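PDB 6NDS: 3-hydroxy-3-methylglutaryl-CoA lyase from Acinetobacter baumannii, which adopts the TIM-barrel fold of HMGL-like proteins and, in this model, holds coenzyme A and a zinc ion. Local coordinates for residues L16-V21 against I272-D277; Q28-W33 against L292-P297; G155-G160 against F250-S255; L170-L175 against L204-P209. All coordinates share one frame; numbering follows the deposited sequence.

Interaction 1 of 4, residues L16-V21 against I272-D277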
loop_
_atom_site.group_PDB
_atom_site.type_symbol
_atom_site.label_atom_id
_atom_site.label_comp_id
_atom_site.label_asym_id
_atom_site.label_seq_id
_atom_site.Cartn_x
_atom_site.Cartn_y
_atom_site.Cartn_z
ATOM N N LEU A 16 -4.922 15.405 -10.671
ATOM C CA LEU A 16 -5.616 14.583 -9.688
ATOM C C LEU A 16 -6.023 15.487 -8.534
ATOM O O LEU A 16 -5.175 16.142 -7.910
ATOM C CB LEU A 16 -4.754 13.407 -9.216
ATOM C CG LEU A 16 -5.458 12.355 -8.319
ATOM C CD1 LEU A 16 -4.806 10.977 -8.515
ATOM C CD2 LEU A 16 -5.422 12.755 -6.863
ATOM N N VAL A 17 -7.322 15.509 -8.248
ATOM C CA VAL A 17 -7.923 16.440 -7.298
ATOM C C VAL A 17 -8.007 15.735 -5.949
ATOM O O VAL A 17 -8.883 14.895 -5.735
ATOM C CB VAL A 17 -9.308 16.886 -7.770
ATOM C CG1 VAL A 17 -9.925 17.846 -6.772
ATOM C CG2 VAL A 17 -9.219 17.525 -9.164
ATOM N N VAL A 18 -7.115 16.099 -5.027
ATOM C CA VAL A 18 -7.045 15.463 -3.712
ATOM C C VAL A 18 -8.018 16.162 -2.769
ATOM O O VAL A 18 -7.974 17.386 -2.625
ATOM C CB VAL A 18 -5.610 15.521 -3.162
ATOM C CG1 VAL A 18 -5.553 14.878 -1.777
ATOM C CG2 VAL A 18 -4.641 14.828 -4.120
ATOM N N GLN A 19 -8.904 15.390 -2.130
ATOM C CA GLN A 19 -9.938 15.926 -1.243
ATOM C C GLN A 19 -9.729 15.350 0.153
ATOM O O GLN A 19 -9.537 14.141 0.308
ATOM C CB GLN A 19 -11.335 15.600 -1.798
ATOM C CG GLN A 19 -11.473 16.032 -3.281
ATOM C CD GLN A 19 -12.777 15.649 -3.953
ATOM O OE1 GLN A 19 -13.242 16.359 -4.843
ATOM N NE2 GLN A 19 -13.354 14.508 -3.569
ATOM N N GLU A 20 -9.722 16.221 1.164
ATOM C CA GLU A 20 -9.262 15.842 2.498
ATOM C C GLU A 20 -10.450 15.503 3.390
ATOM O O GLU A 20 -11.414 16.278 3.467
ATOM C CB GLU A 20 -8.433 16.978 3.111
ATOM C CG GLU A 20 -7.981 16.723 4.566
ATOM C CD GLU A 20 -7.086 15.497 4.719
ATOM O OE1 GLU A 20 -6.233 15.235 3.833
ATOM O OE2 GLU A 20 -7.243 14.777 5.734
ATOM N N VAL A 21 -10.395 14.334 4.047
ATOM C CA VAL A 21 -11.511 13.911 4.903
ATOM C C VAL A 21 -11.082 13.558 6.326
ATOM O O VAL A 21 -11.885 13.015 7.097
ATOM C CB VAL A 21 -12.282 12.727 4.276
ATOM C CG1 VAL A 21 -12.799 13.087 2.864
ATOM C CG2 VAL A 21 -11.425 11.448 4.243
ATOM N N ILE A 272 1.946 13.023 -11.891
ATOM C CA ILE A 272 0.538 13.427 -11.924
ATOM C C ILE A 272 0.398 14.736 -11.158
ATOM O O ILE A 272 0.767 14.801 -9.976
ATOM C CB ILE A 272 -0.367 12.337 -11.327
ATOM C CG1 ILE A 272 -0.362 11.080 -12.202
ATOM C CG2 ILE A 272 -1.784 12.864 -11.158
ATOM C CD1 ILE A 272 -1.142 9.931 -11.597
ATOM N N PRO A 273 -0.122 15.803 -11.765
ATOM C CA PRO A 273 -0.238 17.070 -11.029
ATOM C C PRO A 273 -1.230 16.968 -9.875
ATOM O O PRO A 273 -2.236 16.260 -9.958
ATOM C CB PRO A 273 -0.731 18.052 -12.098
ATOM C CG PRO A 273 -0.326 17.444 -13.398
ATOM C CD PRO A 273 -0.483 15.963 -13.185
ATOM N N THR A 274 -0.910 17.656 -8.779
ATOM C CA THR A 274 -1.854 17.987 -7.707
ATOM C C THR A 274 -1.637 19.447 -7.342
ATOM O O THR A 274 -0.677 20.080 -7.794
ATOM C CB THR A 274 -1.681 17.128 -6.431
ATOM O OG1 THR A 274 -0.589 17.653 -5.646
ATOM C CG2 THR A 274 -1.465 15.632 -6.747
ATOM N N THR A 275 -2.523 20.010 -6.512
ATOM C CA THR A 275 -2.277 21.355 -5.994
ATOM C C THR A 275 -1.883 21.333 -4.520
ATOM O O THR A 275 -2.010 22.352 -3.839
ATOM C CB THR A 275 -3.486 22.276 -6.184
ATOM O OG1 THR A 275 -4.603 21.768 -5.443
ATOM C CG2 THR A 275 -3.871 22.387 -7.658
ATOM N N ILE A 276 -1.371 20.207 -4.028
ATOM C CA ILE A 276 -1.087 20.020 -2.606
ATOM C C ILE A 276 0.400 20.253 -2.356
ATOM O O ILE A 276 1.245 19.783 -3.124
ATOM C CB ILE A 276 -1.510 18.619 -2.127
ATOM C CG1 ILE A 276 -2.929 18.258 -2.594
ATOM C CG2 ILE A 276 -1.395 18.516 -0.596
ATOM C CD1 ILE A 276 -3.998 19.286 -2.219
ATOM N N ASP A 277 0.721 20.968 -1.275
ATOM C CA ASP A 277 2.115 21.194 -0.859
ATOM C C ASP A 277 2.583 19.988 -0.031
ATOM O O ASP A 277 2.313 19.893 1.169
ATOM C CB ASP A 277 2.206 22.511 -0.091
ATOM C CG ASP A 277 3.614 22.839 0.420
ATOM O OD1 ASP A 277 4.518 21.978 0.415
ATOM O OD2 ASP A 277 3.794 23.988 0.869
HETATM O O HOH W 1 -4.934 18.141 -6.035
#
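With chi1 at 179°, V18 sets CG1 trans to its backbone N and CG2 next to it, while I276 turns CG1 in next to its own N (chi1 -48°). The two branched side chains meet obliquely, with V18 CB 3.9 Å from I276 CG1 and V18 CG2 4.2 Å from T274 CG2. At the other end L16 presents the root of its side chain: CB lies 3.6 Å from I272 CG2, and the L16 side chain also packs on F238, V227 and Y231.

Next to this apolar row the backbones join. L16 N donates to P273 O at 2.9 Å, with an N-H...O angle of 159°, and a water takes over where the chains diverge. It gives a proton to L16 O at 2.8 Å and accepts from V18 N at 3.2 Å and from T275 N at 3.1 Å, so three backbone atoms of the two segments fix its place. T274 shapes the second segment: its OG1 accepts from I276 N at 3.1 Å, the bond of an ST turn, and CG2 is left to face L16 and V18.

The contact ties strand 17-20 of the TIM barrel to the loop leaving helix 260-270. On its other edge the strand is bonded to strand 237-240, and D277 caps the helix that follows the loop through A280 N. One direct bond and one shared water engage L16 N, L16 O, V18 N and T275 N, so the loop is fitted to the strand's start without becoming a strand itself; the aliphatic contacts of L16 and V18 with I272, T274 and I276 supply the rest.

Interaction 2 of 4, residues Q28-W33 against L292-P297; sequences QIEPTW and LGHDTP. With ACT (acetate ion), chain F.
A histidine-carboxylate hydrogen bond, E30 with H294, links two loops of the TIM-barrel chain: the one between helices 22-28 and 36-46, and the one between helices 288-292 and 299-303. H294 NE2 donates to E30 OE2 at 2.6 Å with an N-H...O angle of 163°. OE2 uses its syn lone pair and lies almost in the imidazole plane, and carboxylate and ring are nearly coplanar, 24° apart.

The two side chains reach in from opposite directions. E30 folds back at chi2 (-59°), which brings its carboxylate to the ring edge and lays OE2 3.9 Å from L292 CD1. The ring is also held from its far nitrogen: ND1 donates to D295 O at 2.8 Å, with that oxygen in the ring plane, so a bond at each nitrogen limits rotation of the imidazole. P31 CD comes obliquely to the ring, 4.4 Å from H294 NE2.

Beyond the histidine, T296 N donates to an oxygen of an acetate ion at 2.8 Å, and T296 OG1 is bonded to G243 O. On the first loop, N67 ND2 donates to E30 O.

The side chain of E30 is about 13 Å from the bound coenzyme A and likewise from the zinc ion, nearest atoms. With protons on both nitrogens, the ring is consistent with an imidazolium, in which case the bond to the carboxylate probably has salt-bridge character.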
loop_
_atom_site.group_PDB
_atom_site.type_symbol
_atom_site.label_atom_id
_atom_site.label_comp_id
_atom_site.label_asym_id
_atom_site.label_seq_id
_atom_site.Cartn_x
_atom_site.Cartn_y
_atom_site.Cartn_z
ATOM N N GLN A 28 -13.912 10.350 13.354
ATOM C CA GLN A 28 -15.137 9.736 13.868
ATOM C C GLN A 28 -14.857 8.443 14.627
ATOM O O GLN A 28 -15.597 8.103 15.557
ATOM C CB GLN A 28 -16.121 9.490 12.726
ATOM C CG GLN A 28 -15.649 8.475 11.737
ATOM C CD GLN A 28 -16.572 8.334 10.540
ATOM O OE1 GLN A 28 -17.438 9.182 10.289
ATOM N NE2 GLN A 28 -16.384 7.255 9.787
ATOM N N ILE A 29 -13.782 7.735 14.273
ATOM C CA ILE A 29 -13.445 6.442 14.862
ATOM C C ILE A 29 -12.247 6.512 15.807
ATOM O O ILE A 29 -11.933 5.501 16.460
ATOM C CB ILE A 29 -13.190 5.393 13.757
ATOM C CG1 ILE A 29 -13.282 3.974 14.305
ATOM C CG2 ILE A 29 -11.846 5.656 13.082
ATOM C CD1 ILE A 29 -13.214 2.895 13.238
ATOM N N GLU A 30 -11.573 7.657 15.901
ATOM C CA GLU A 30 -10.463 7.803 16.833
ATOM C C GLU A 30 -10.924 7.503 18.252
ATOM O O GLU A 30 -11.994 7.961 18.664
ATOM C CB GLU A 30 -9.897 9.223 16.790
ATOM C CG GLU A 30 -8.775 9.426 15.819
ATOM C CD GLU A 30 -7.601 8.519 16.101
ATOM O OE1 GLU A 30 -7.198 7.782 15.180
ATOM O OE2 GLU A 30 -7.095 8.527 17.243
ATOM N N PRO A 31 -10.137 6.762 19.033
ATOM C CA PRO A 31 -10.571 6.424 20.396
ATOM C C PRO A 31 -10.753 7.638 21.289
ATOM O O PRO A 31 -11.663 7.660 22.126
ATOM C CB PRO A 31 -9.440 5.519 20.910
ATOM C CG PRO A 31 -8.752 5.030 19.691
ATOM C CD PRO A 31 -8.865 6.111 18.673
ATOM N N THR A 32 -9.903 8.641 21.146
ATOM C CA THR A 32 -9.912 9.775 22.054
ATOM C C THR A 32 -10.565 10.987 21.410
ATOM O O THR A 32 -10.453 11.221 20.204
ATOM C CB THR A 32 -8.499 10.149 22.501
ATOM O OG1 THR A 32 -7.678 10.382 21.345
ATOM C CG2 THR A 32 -7.906 9.040 23.361
ATOM N N TRP A 33 -11.245 11.750 22.250
ATOM C CA TRP A 33 -11.865 12.996 21.842
ATOM C C TRP A 33 -10.800 14.010 21.443
ATOM O O TRP A 33 -9.792 14.177 22.140
ATOM C CB TRP A 33 -12.694 13.509 23.016
ATOM C CG TRP A 33 -13.243 14.880 22.887
ATOM C CD1 TRP A 33 -12.801 16.011 23.523
ATOM C CD2 TRP A 33 -14.361 15.270 22.099
ATOM N NE1 TRP A 33 -13.578 17.084 23.166
ATOM C CE2 TRP A 33 -14.543 16.657 22.288
ATOM C CE3 TRP A 33 -15.228 14.583 21.239
ATOM C CZ2 TRP A 33 -15.554 17.368 21.652
ATOM C CZ3 TRP A 33 -16.240 15.294 20.613
ATOM C CH2 TRP A 33 -16.394 16.673 20.824
ATOM N N LEU A 292 -2.958 12.955 19.025
ATOM C CA LEU A 292 -3.815 11.805 19.257
ATOM C C LEU A 292 -3.247 10.817 20.258
ATOM O O LEU A 292 -3.994 9.962 20.752
ATOM C CB LEU A 292 -4.065 11.072 17.937
ATOM C CG LEU A 292 -4.627 11.905 16.786
ATOM C CD1 LEU A 292 -4.691 11.113 15.492
ATOM C CD2 LEU A 292 -5.995 12.453 17.179
ATOM N N GLY A 293 -1.954 10.899 20.564
ATOM C CA GLY A 293 -1.362 10.000 21.533
ATOM C C GLY A 293 -0.949 8.651 20.990
ATOM O O GLY A 293 -0.656 7.748 21.786
ATOM N N HIS A 294 -0.931 8.482 19.671
ATOM C CA HIS A 294 -0.483 7.245 19.047
ATOM C C HIS A 294 0.007 7.572 17.646
ATOM O O HIS A 294 -0.299 8.634 17.098
ATOM C CB HIS A 294 -1.601 6.196 19.013
ATOM C CG HIS A 294 -2.825 6.649 18.278
ATOM N ND1 HIS A 294 -2.918 6.626 16.906
ATOM C CD2 HIS A 294 -4.005 7.139 18.729
ATOM C CE1 HIS A 294 -4.100 7.091 16.537
ATOM N NE2 HIS A 294 -4.781 7.404 17.626
ATOM N N ASP A 295 0.784 6.653 17.074
ATOM C CA ASP A 295 1.226 6.830 15.695
ATOM C C ASP A 295 0.103 6.476 14.727
ATOM O O ASP A 295 -0.880 5.824 15.087
ATOM C CB ASP A 295 2.457 5.971 15.402
ATOM C CG ASP A 295 3.690 6.445 16.148
ATOM O OD1 ASP A 295 4.405 5.591 16.713
ATOM O OD2 ASP A 295 3.934 7.670 16.183
ATOM N N THR A 296 0.252 6.919 13.482
ATOM C CA THR A 296 -0.763 6.733 12.455
ATOM C C THR A 296 -0.167 5.980 11.273
ATOM O O THR A 296 1.058 5.951 11.102
ATOM C CB THR A 296 -1.345 8.077 11.979
ATOM O OG1 THR A 296 -0.483 8.673 10.999
ATOM C CG2 THR A 296 -1.538 9.042 13.149
ATOM N N PRO A 297 -1.007 5.355 10.428
ATOM C CA PRO A 297 -0.495 4.547 9.293
ATOM C C PRO A 297 -0.126 5.401 8.087
ATOM O O PRO A 297 -0.771 5.376 7.027
ATOM C CB PRO A 297 -1.671 3.610 8.989
ATOM C CG PRO A 297 -2.751 3.927 9.965
ATOM C CD PRO A 297 -2.471 5.257 10.550
HETATM C C ACT F . 3.379 8.891 12.452
HETATM O O ACT F . 2.472 8.541 13.251
HETATM O OXT ACT F . 3.812 10.051 12.199
HETATM C CH3 ACT F . 4.041 7.725 11.677
#

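Interaction 3 of 4, residues G155-G160 against F250-S255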
loop_
_atom_site.group_PDB
_atom_site.type_symbol
_atom_site.label_atom_id
_atom_site.label_comp_id
_atom_site.label_asym_id
_atom_site.label_seq_id
_atom_site.Cartn_x
_atom_site.Cartn_y
_atom_site.Cartn_z
ATOM N N GLY A 155 -18.308 -3.950 -2.083
ATOM C CA GLY A 155 -18.459 -5.080 -1.187
ATOM C C GLY A 155 -18.813 -4.579 0.202
ATOM O O GLY A 155 -18.598 -3.418 0.547
ATOM N N CYS A 156 -19.374 -5.480 1.006
ATOM C CA CYS A 156 -19.899 -5.180 2.326
ATOM C C CYS A 156 -19.321 -6.141 3.356
ATOM O O CYS A 156 -19.232 -7.348 3.099
ATOM C CB CYS A 156 -21.428 -5.290 2.313
ATOM S SG CYS A 156 -22.207 -5.207 3.942
ATOM N N PRO A 157 -18.917 -5.638 4.529
ATOM C CA PRO A 157 -18.385 -6.538 5.566
ATOM C C PRO A 157 -19.423 -7.498 6.133
ATOM O O PRO A 157 -19.044 -8.485 6.781
ATOM C CB PRO A 157 -17.879 -5.568 6.647
ATOM C CG PRO A 157 -18.743 -4.340 6.468
ATOM C CD PRO A 157 -18.962 -4.232 4.973
ATOM N N PHE A 158 -20.718 -7.236 5.931
ATOM C CA PHE A 158 -21.775 -8.134 6.379
ATOM C C PHE A 158 -22.256 -9.064 5.275
ATOM O O PHE A 158 -22.379 -10.274 5.485
ATOM C CB PHE A 158 -22.979 -7.341 6.903
ATOM C CG PHE A 158 -22.667 -6.436 8.052
ATOM C CD1 PHE A 158 -22.354 -6.961 9.297
ATOM C CD2 PHE A 158 -22.732 -5.057 7.900
ATOM C CE1 PHE A 158 -22.091 -6.126 10.374
ATOM C CE2 PHE A 158 -22.462 -4.210 8.974
ATOM C CZ PHE A 158 -22.146 -4.749 10.210
ATOM N N GLU A 159 -22.553 -8.504 4.101
ATOM C CA GLU A 159 -23.197 -9.244 3.023
ATOM C C GLU A 159 -22.203 -9.856 2.047
ATOM O O GLU A 159 -22.552 -10.816 1.347
ATOM C CB GLU A 159 -24.164 -8.323 2.264
ATOM C CG GLU A 159 -25.337 -7.820 3.121
ATOM C CD GLU A 159 -26.400 -7.067 2.324
ATOM O OE1 GLU A 159 -26.221 -6.887 1.098
ATOM O OE2 GLU A 159 -27.419 -6.652 2.927
ATOM N N GLY A 160 -20.989 -9.346 1.998
ATOM C CA GLY A 160 -19.999 -9.834 1.041
ATOM C C GLY A 160 -20.119 -9.107 -0.294
ATOM O O GLY A 160 -19.993 -7.879 -0.341
ATOM N N PHE A 250 -19.293 1.567 12.608
ATOM C CA PHE A 250 -20.376 0.611 12.416
ATOM C C PHE A 250 -20.132 -0.335 11.245
ATOM O O PHE A 250 -20.983 -1.184 10.960
ATOM C CB PHE A 250 -21.704 1.361 12.247
ATOM C CG PHE A 250 -22.042 2.236 13.423
ATOM C CD1 PHE A 250 -22.457 1.672 14.620
ATOM C CD2 PHE A 250 -21.916 3.615 13.346
ATOM C CE1 PHE A 250 -22.756 2.468 15.715
ATOM C CE2 PHE A 250 -22.217 4.416 14.443
ATOM C CZ PHE A 250 -22.633 3.842 15.624
ATOM N N ALA A 251 -18.987 -0.213 10.569
ATOM C CA ALA A 251 -18.541 -1.216 9.617
ATOM C C ALA A 251 -17.445 -2.041 10.279
ATOM O O ALA A 251 -16.323 -1.537 10.446
ATOM C CB ALA A 251 -18.028 -0.557 8.336
ATOM N N PRO A 252 -17.711 -3.288 10.677
ATOM C CA PRO A 252 -16.764 -4.011 11.537
ATOM C C PRO A 252 -15.412 -4.194 10.863
ATOM O O PRO A 252 -15.326 -4.531 9.680
ATOM C CB PRO A 252 -17.454 -5.361 11.774
ATOM C CG PRO A 252 -18.885 -5.146 11.399
ATOM C CD PRO A 252 -18.865 -4.121 10.309
ATOM N N GLY A 253 -14.351 -3.966 11.635
ATOM C CA GLY A 253 -13.006 -4.066 11.106
ATOM C C GLY A 253 -12.612 -2.976 10.138
ATOM O O GLY A 253 -11.588 -3.111 9.459
ATOM N N ALA A 254 -13.394 -1.902 10.037
ATOM C CA ALA A 254 -13.005 -0.796 9.178
ATOM C C ALA A 254 -11.696 -0.190 9.670
ATOM O O ALA A 254 -11.361 -0.259 10.859
ATOM C CB ALA A 254 -14.100 0.271 9.134
ATOM N N SER A 255 -10.949 0.394 8.741
ATOM C CA SER A 255 -9.630 0.930 9.042
ATOM C C SER A 255 -9.421 2.178 8.190
ATOM O O SER A 255 -10.358 2.710 7.584
ATOM C CB SER A 255 -8.551 -0.143 8.824
ATOM O OG SER A 255 -8.351 -0.375 7.442
#
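The type II turn A251-A254, closed by A254 N to A251 O at 3.0 Å, sets P252 opposite P157, their CA atoms being 6.7 Å apart. In the other loop C156 and G160 exchange backbone bonds in both directions, and C156 SG accepts from F158 N (3.2 Å) and E159 N (3.3 Å), fixing the bend that carries P157 and F158.

No hydrogen bond crosses between the segments; the meeting is apolar. F158 CG stands beside its backbone N (chi1 -59°), and the ring's far end reaches P252: CZ is 3.3 Å from P252 CD, a tight contact approached obliquely. The same CZ has F250 O near the ring plane at 3.8 Å. The P157 and P252 side chains cross at about a right angle, with P157 CG 3.8 Å from P252 CD, and P157 also meets the A251 methyl.

These loops follow strands 145-151 and 237-240 of the barrel. The F250 side chain lies about 4 Å from coenzyme A, nearest atoms. Helix 115-122 flanks the contact, with T116 against F158, H117 against A251 and N121 against F250, while H310 and P311 of the second subunit pack on P157, P252 and F158.

Interaction 4 of 4, residues L170-L175 against L204-P209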
loop_
_atom_site.group_PDB
_atom_site.type_symbol
_atom_site.label_atom_id
_atom_site.label_comp_id
_atom_site.label_asym_id
_atom_site.label_seq_id
_atom_site.Cartn_x
_atom_site.Cartn_y
_atom_site.Cartn_z
ATOM N N LEU A 170 -28.566 3.044 -7.678
ATOM C CA LEU A 170 -28.511 4.085 -6.657
ATOM C C LEU A 170 -27.910 5.370 -7.214
ATOM O O LEU A 170 -28.398 6.464 -6.923
ATOM C CB LEU A 170 -27.716 3.586 -5.452
ATOM C CG LEU A 170 -28.338 2.378 -4.747
ATOM C CD1 LEU A 170 -27.336 1.749 -3.781
ATOM C CD2 LEU A 170 -29.617 2.763 -4.025
ATOM N N VAL A 171 -26.849 5.256 -8.015
ATOM C CA VAL A 171 -26.304 6.436 -8.686
ATOM C C VAL A 171 -27.380 7.109 -9.535
ATOM O O VAL A 171 -27.553 8.334 -9.498
ATOM C CB VAL A 171 -25.078 6.057 -9.535
ATOM C CG1 VAL A 171 -24.674 7.247 -10.405
ATOM C CG2 VAL A 171 -23.919 5.618 -8.640
ATOM N N GLU A 172 -28.125 6.314 -10.312
ATOM C CA GLU A 172 -29.176 6.885 -11.152
ATOM C C GLU A 172 -30.246 7.580 -10.315
ATOM O O GLU A 172 -30.805 8.603 -10.732
ATOM C CB GLU A 172 -29.797 5.797 -12.029
ATOM C CG GLU A 172 -28.879 5.295 -13.130
ATOM C CD GLU A 172 -29.504 4.186 -13.952
ATOM O OE1 GLU A 172 -29.282 4.166 -15.180
ATOM O OE2 GLU A 172 -30.219 3.337 -13.374
ATOM N N HIS A 173 -30.547 7.044 -9.132
ATOM C CA HIS A 173 -31.539 7.683 -8.270
ATOM C C HIS A 173 -31.041 9.042 -7.784
ATOM O O HIS A 173 -31.809 10.010 -7.732
ATOM C CB HIS A 173 -31.871 6.768 -7.092
ATOM C CG HIS A 173 -33.158 7.098 -6.401
ATOM N ND1 HIS A 173 -33.801 8.311 -6.549
ATOM C CD2 HIS A 173 -33.923 6.368 -5.553
ATOM C CE1 HIS A 173 -34.907 8.311 -5.823
ATOM N NE2 HIS A 173 -35.004 7.145 -5.208
ATOM N N TYR A 174 -29.761 9.133 -7.422
ATOM C CA TYR A 174 -29.180 10.432 -7.102
ATOM C C TYR A 174 -29.340 11.406 -8.268
ATOM O O TYR A 174 -29.735 12.563 -8.078
ATOM C CB TYR A 174 -27.707 10.268 -6.739
ATOM C CG TYR A 174 -27.413 9.948 -5.290
ATOM C CD1 TYR A 174 -27.953 10.700 -4.251
ATOM C CD2 TYR A 174 -26.560 8.901 -4.963
ATOM C CE1 TYR A 174 -27.645 10.408 -2.921
ATOM C CE2 TYR A 174 -26.253 8.603 -3.653
ATOM C CZ TYR A 174 -26.801 9.355 -2.632
ATOM O OH TYR A 174 -26.469 9.050 -1.326
ATOM N N LEU A 175 -29.032 10.951 -9.487
ATOM C CA LEU A 175 -29.150 11.818 -10.659
ATOM C C LEU A 175 -30.582 12.284 -10.859
ATOM O O LEU A 175 -30.820 13.432 -11.257
ATOM C CB LEU A 175 -28.654 11.092 -11.911
ATOM C CG LEU A 175 -27.195 11.311 -12.340
ATOM C CD1 LEU A 175 -26.256 11.300 -11.170
ATOM C CD2 LEU A 175 -26.773 10.266 -13.354
ATOM N N LEU A 204 -18.508 6.478 -15.295
ATOM C CA LEU A 204 -18.108 7.590 -16.161
ATOM C C LEU A 204 -18.842 7.617 -17.502
ATOM O O LEU A 204 -18.614 8.544 -18.288
ATOM C CB LEU A 204 -16.595 7.563 -16.395
ATOM C CG LEU A 204 -15.798 7.952 -15.143
ATOM C CD1 LEU A 204 -14.293 7.812 -15.373
ATOM C CD2 LEU A 204 -16.147 9.367 -14.667
ATOM N N SER A 205 -19.698 6.640 -17.801
ATOM C CA SER A 205 -20.632 6.789 -18.910
ATOM C C SER A 205 -21.911 7.501 -18.489
ATOM O O SER A 205 -22.732 7.840 -19.350
ATOM C CB SER A 205 -20.982 5.421 -19.505
ATOM O OG SER A 205 -21.917 4.740 -18.688
ATOM N N LEU A 206 -22.102 7.715 -17.187
ATOM C CA LEU A 206 -23.237 8.437 -16.622
ATOM C C LEU A 206 -22.880 9.848 -16.183
ATOM O O LEU A 206 -23.685 10.768 -16.361
ATOM C CB LEU A 206 -23.805 7.681 -15.416
ATOM C CG LEU A 206 -24.277 6.244 -15.632
ATOM C CD1 LEU A 206 -24.569 5.577 -14.294
ATOM C CD2 LEU A 206 -25.506 6.221 -16.524
ATOM N N ILE A 207 -21.704 10.037 -15.581
ATOM C CA ILE A 207 -21.259 11.335 -15.097
ATOM C C ILE A 207 -19.826 11.564 -15.566
ATOM O O ILE A 207 -19.173 10.671 -16.107
ATOM C CB ILE A 207 -21.358 11.463 -13.563
ATOM C CG1 ILE A 207 -20.461 10.429 -12.875
ATOM C CG2 ILE A 207 -22.819 11.316 -13.098
ATOM C CD1 ILE A 207 -20.478 10.529 -11.353
ATOM N N SER A 208 -19.345 12.784 -15.347
ATOM C CA SER A 208 -18.059 13.217 -15.864
ATOM C C SER A 208 -16.974 13.099 -14.803
ATOM O O SER A 208 -17.260 12.964 -13.607
ATOM C CB SER A 208 -18.148 14.666 -16.352
ATOM O OG SER A 208 -18.011 15.555 -15.262
ATOM N N PRO A 209 -15.700 13.139 -15.210
ATOM C CA PRO A 209 -14.617 13.127 -14.214
ATOM C C PRO A 209 -14.646 14.320 -13.276
ATOM O O PRO A 209 -14.058 14.250 -12.192
ATOM C CB PRO A 209 -13.348 13.129 -15.076
ATOM C CG PRO A 209 -13.783 12.536 -16.383
ATOM C CD PRO A 209 -15.186 13.025 -16.588
#
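V171 O accepts from L175 N at 3.0 Å, a regular helical bond that puts these two residues one turn apart on the same side of helix 164-176, both with CB directed at the loop 204-209. The setting is a TIM barrel: the helix leads into strand 182-186, and the loop runs from the next helix, 193-203, into strand 212-216. The contact thus joins helix 164-176 near its C-terminal end to the loop between helix 193-203 and strand 212-216.

Nothing polar crosses between the segments. L206 and I207 point their CB atoms at the helix and fill the approach from the loop side. L206 CD1 comes to 4.2 Å from V171 CG1 and to 4.5 Å from E172 CG, so the aliphatic part of the glutamate forms the outer margin of the patch. L206 CA lies 8.2 Å from E172 CA, the nearest CA pair of the two segments, and a gap of that size leaves the contact mainly to side chains, though L175 CD2 also comes to 4.3 Å from L206 O.

L175 serves both loop residues. Its CD2 is 4.4 Å from L206 CB. Deeper in, V171 and I207 both pack on I182 of strand 182-186, and I207 also touches L212, so the patch continues into the layer between helices and barrel. I207 holds CG1 between its backbone N and carbonyl carbon (chi1 62°), which turns CG2 to the helix, where it meets both methyls of L175: CD1 at 3.9 Å and CD2 at 4.1 Å.

How the interactions relate
Interactions 1 and 4 both join a loop leaving a barrel helix to another element, but the first reaches a strand and uses a backbone bond and a water, whereas the fourth meets a helix mainly through apolar side chains, with no hydrogen bond across. Interaction 3 is the buried one of the set and likewise apolar, with a second subunit packed on it; its centre lies about 20 Å from that of interaction 2, whose histidine-carboxylate bond lies in a partly buried contact between two loops. Interactions 2 and 4 lie on opposite sides of the chain's centre, about 35 Å between centres. In sequence, interactions 1 and 2 cross, and interaction 4 is nested within interaction 3, itself nested within both.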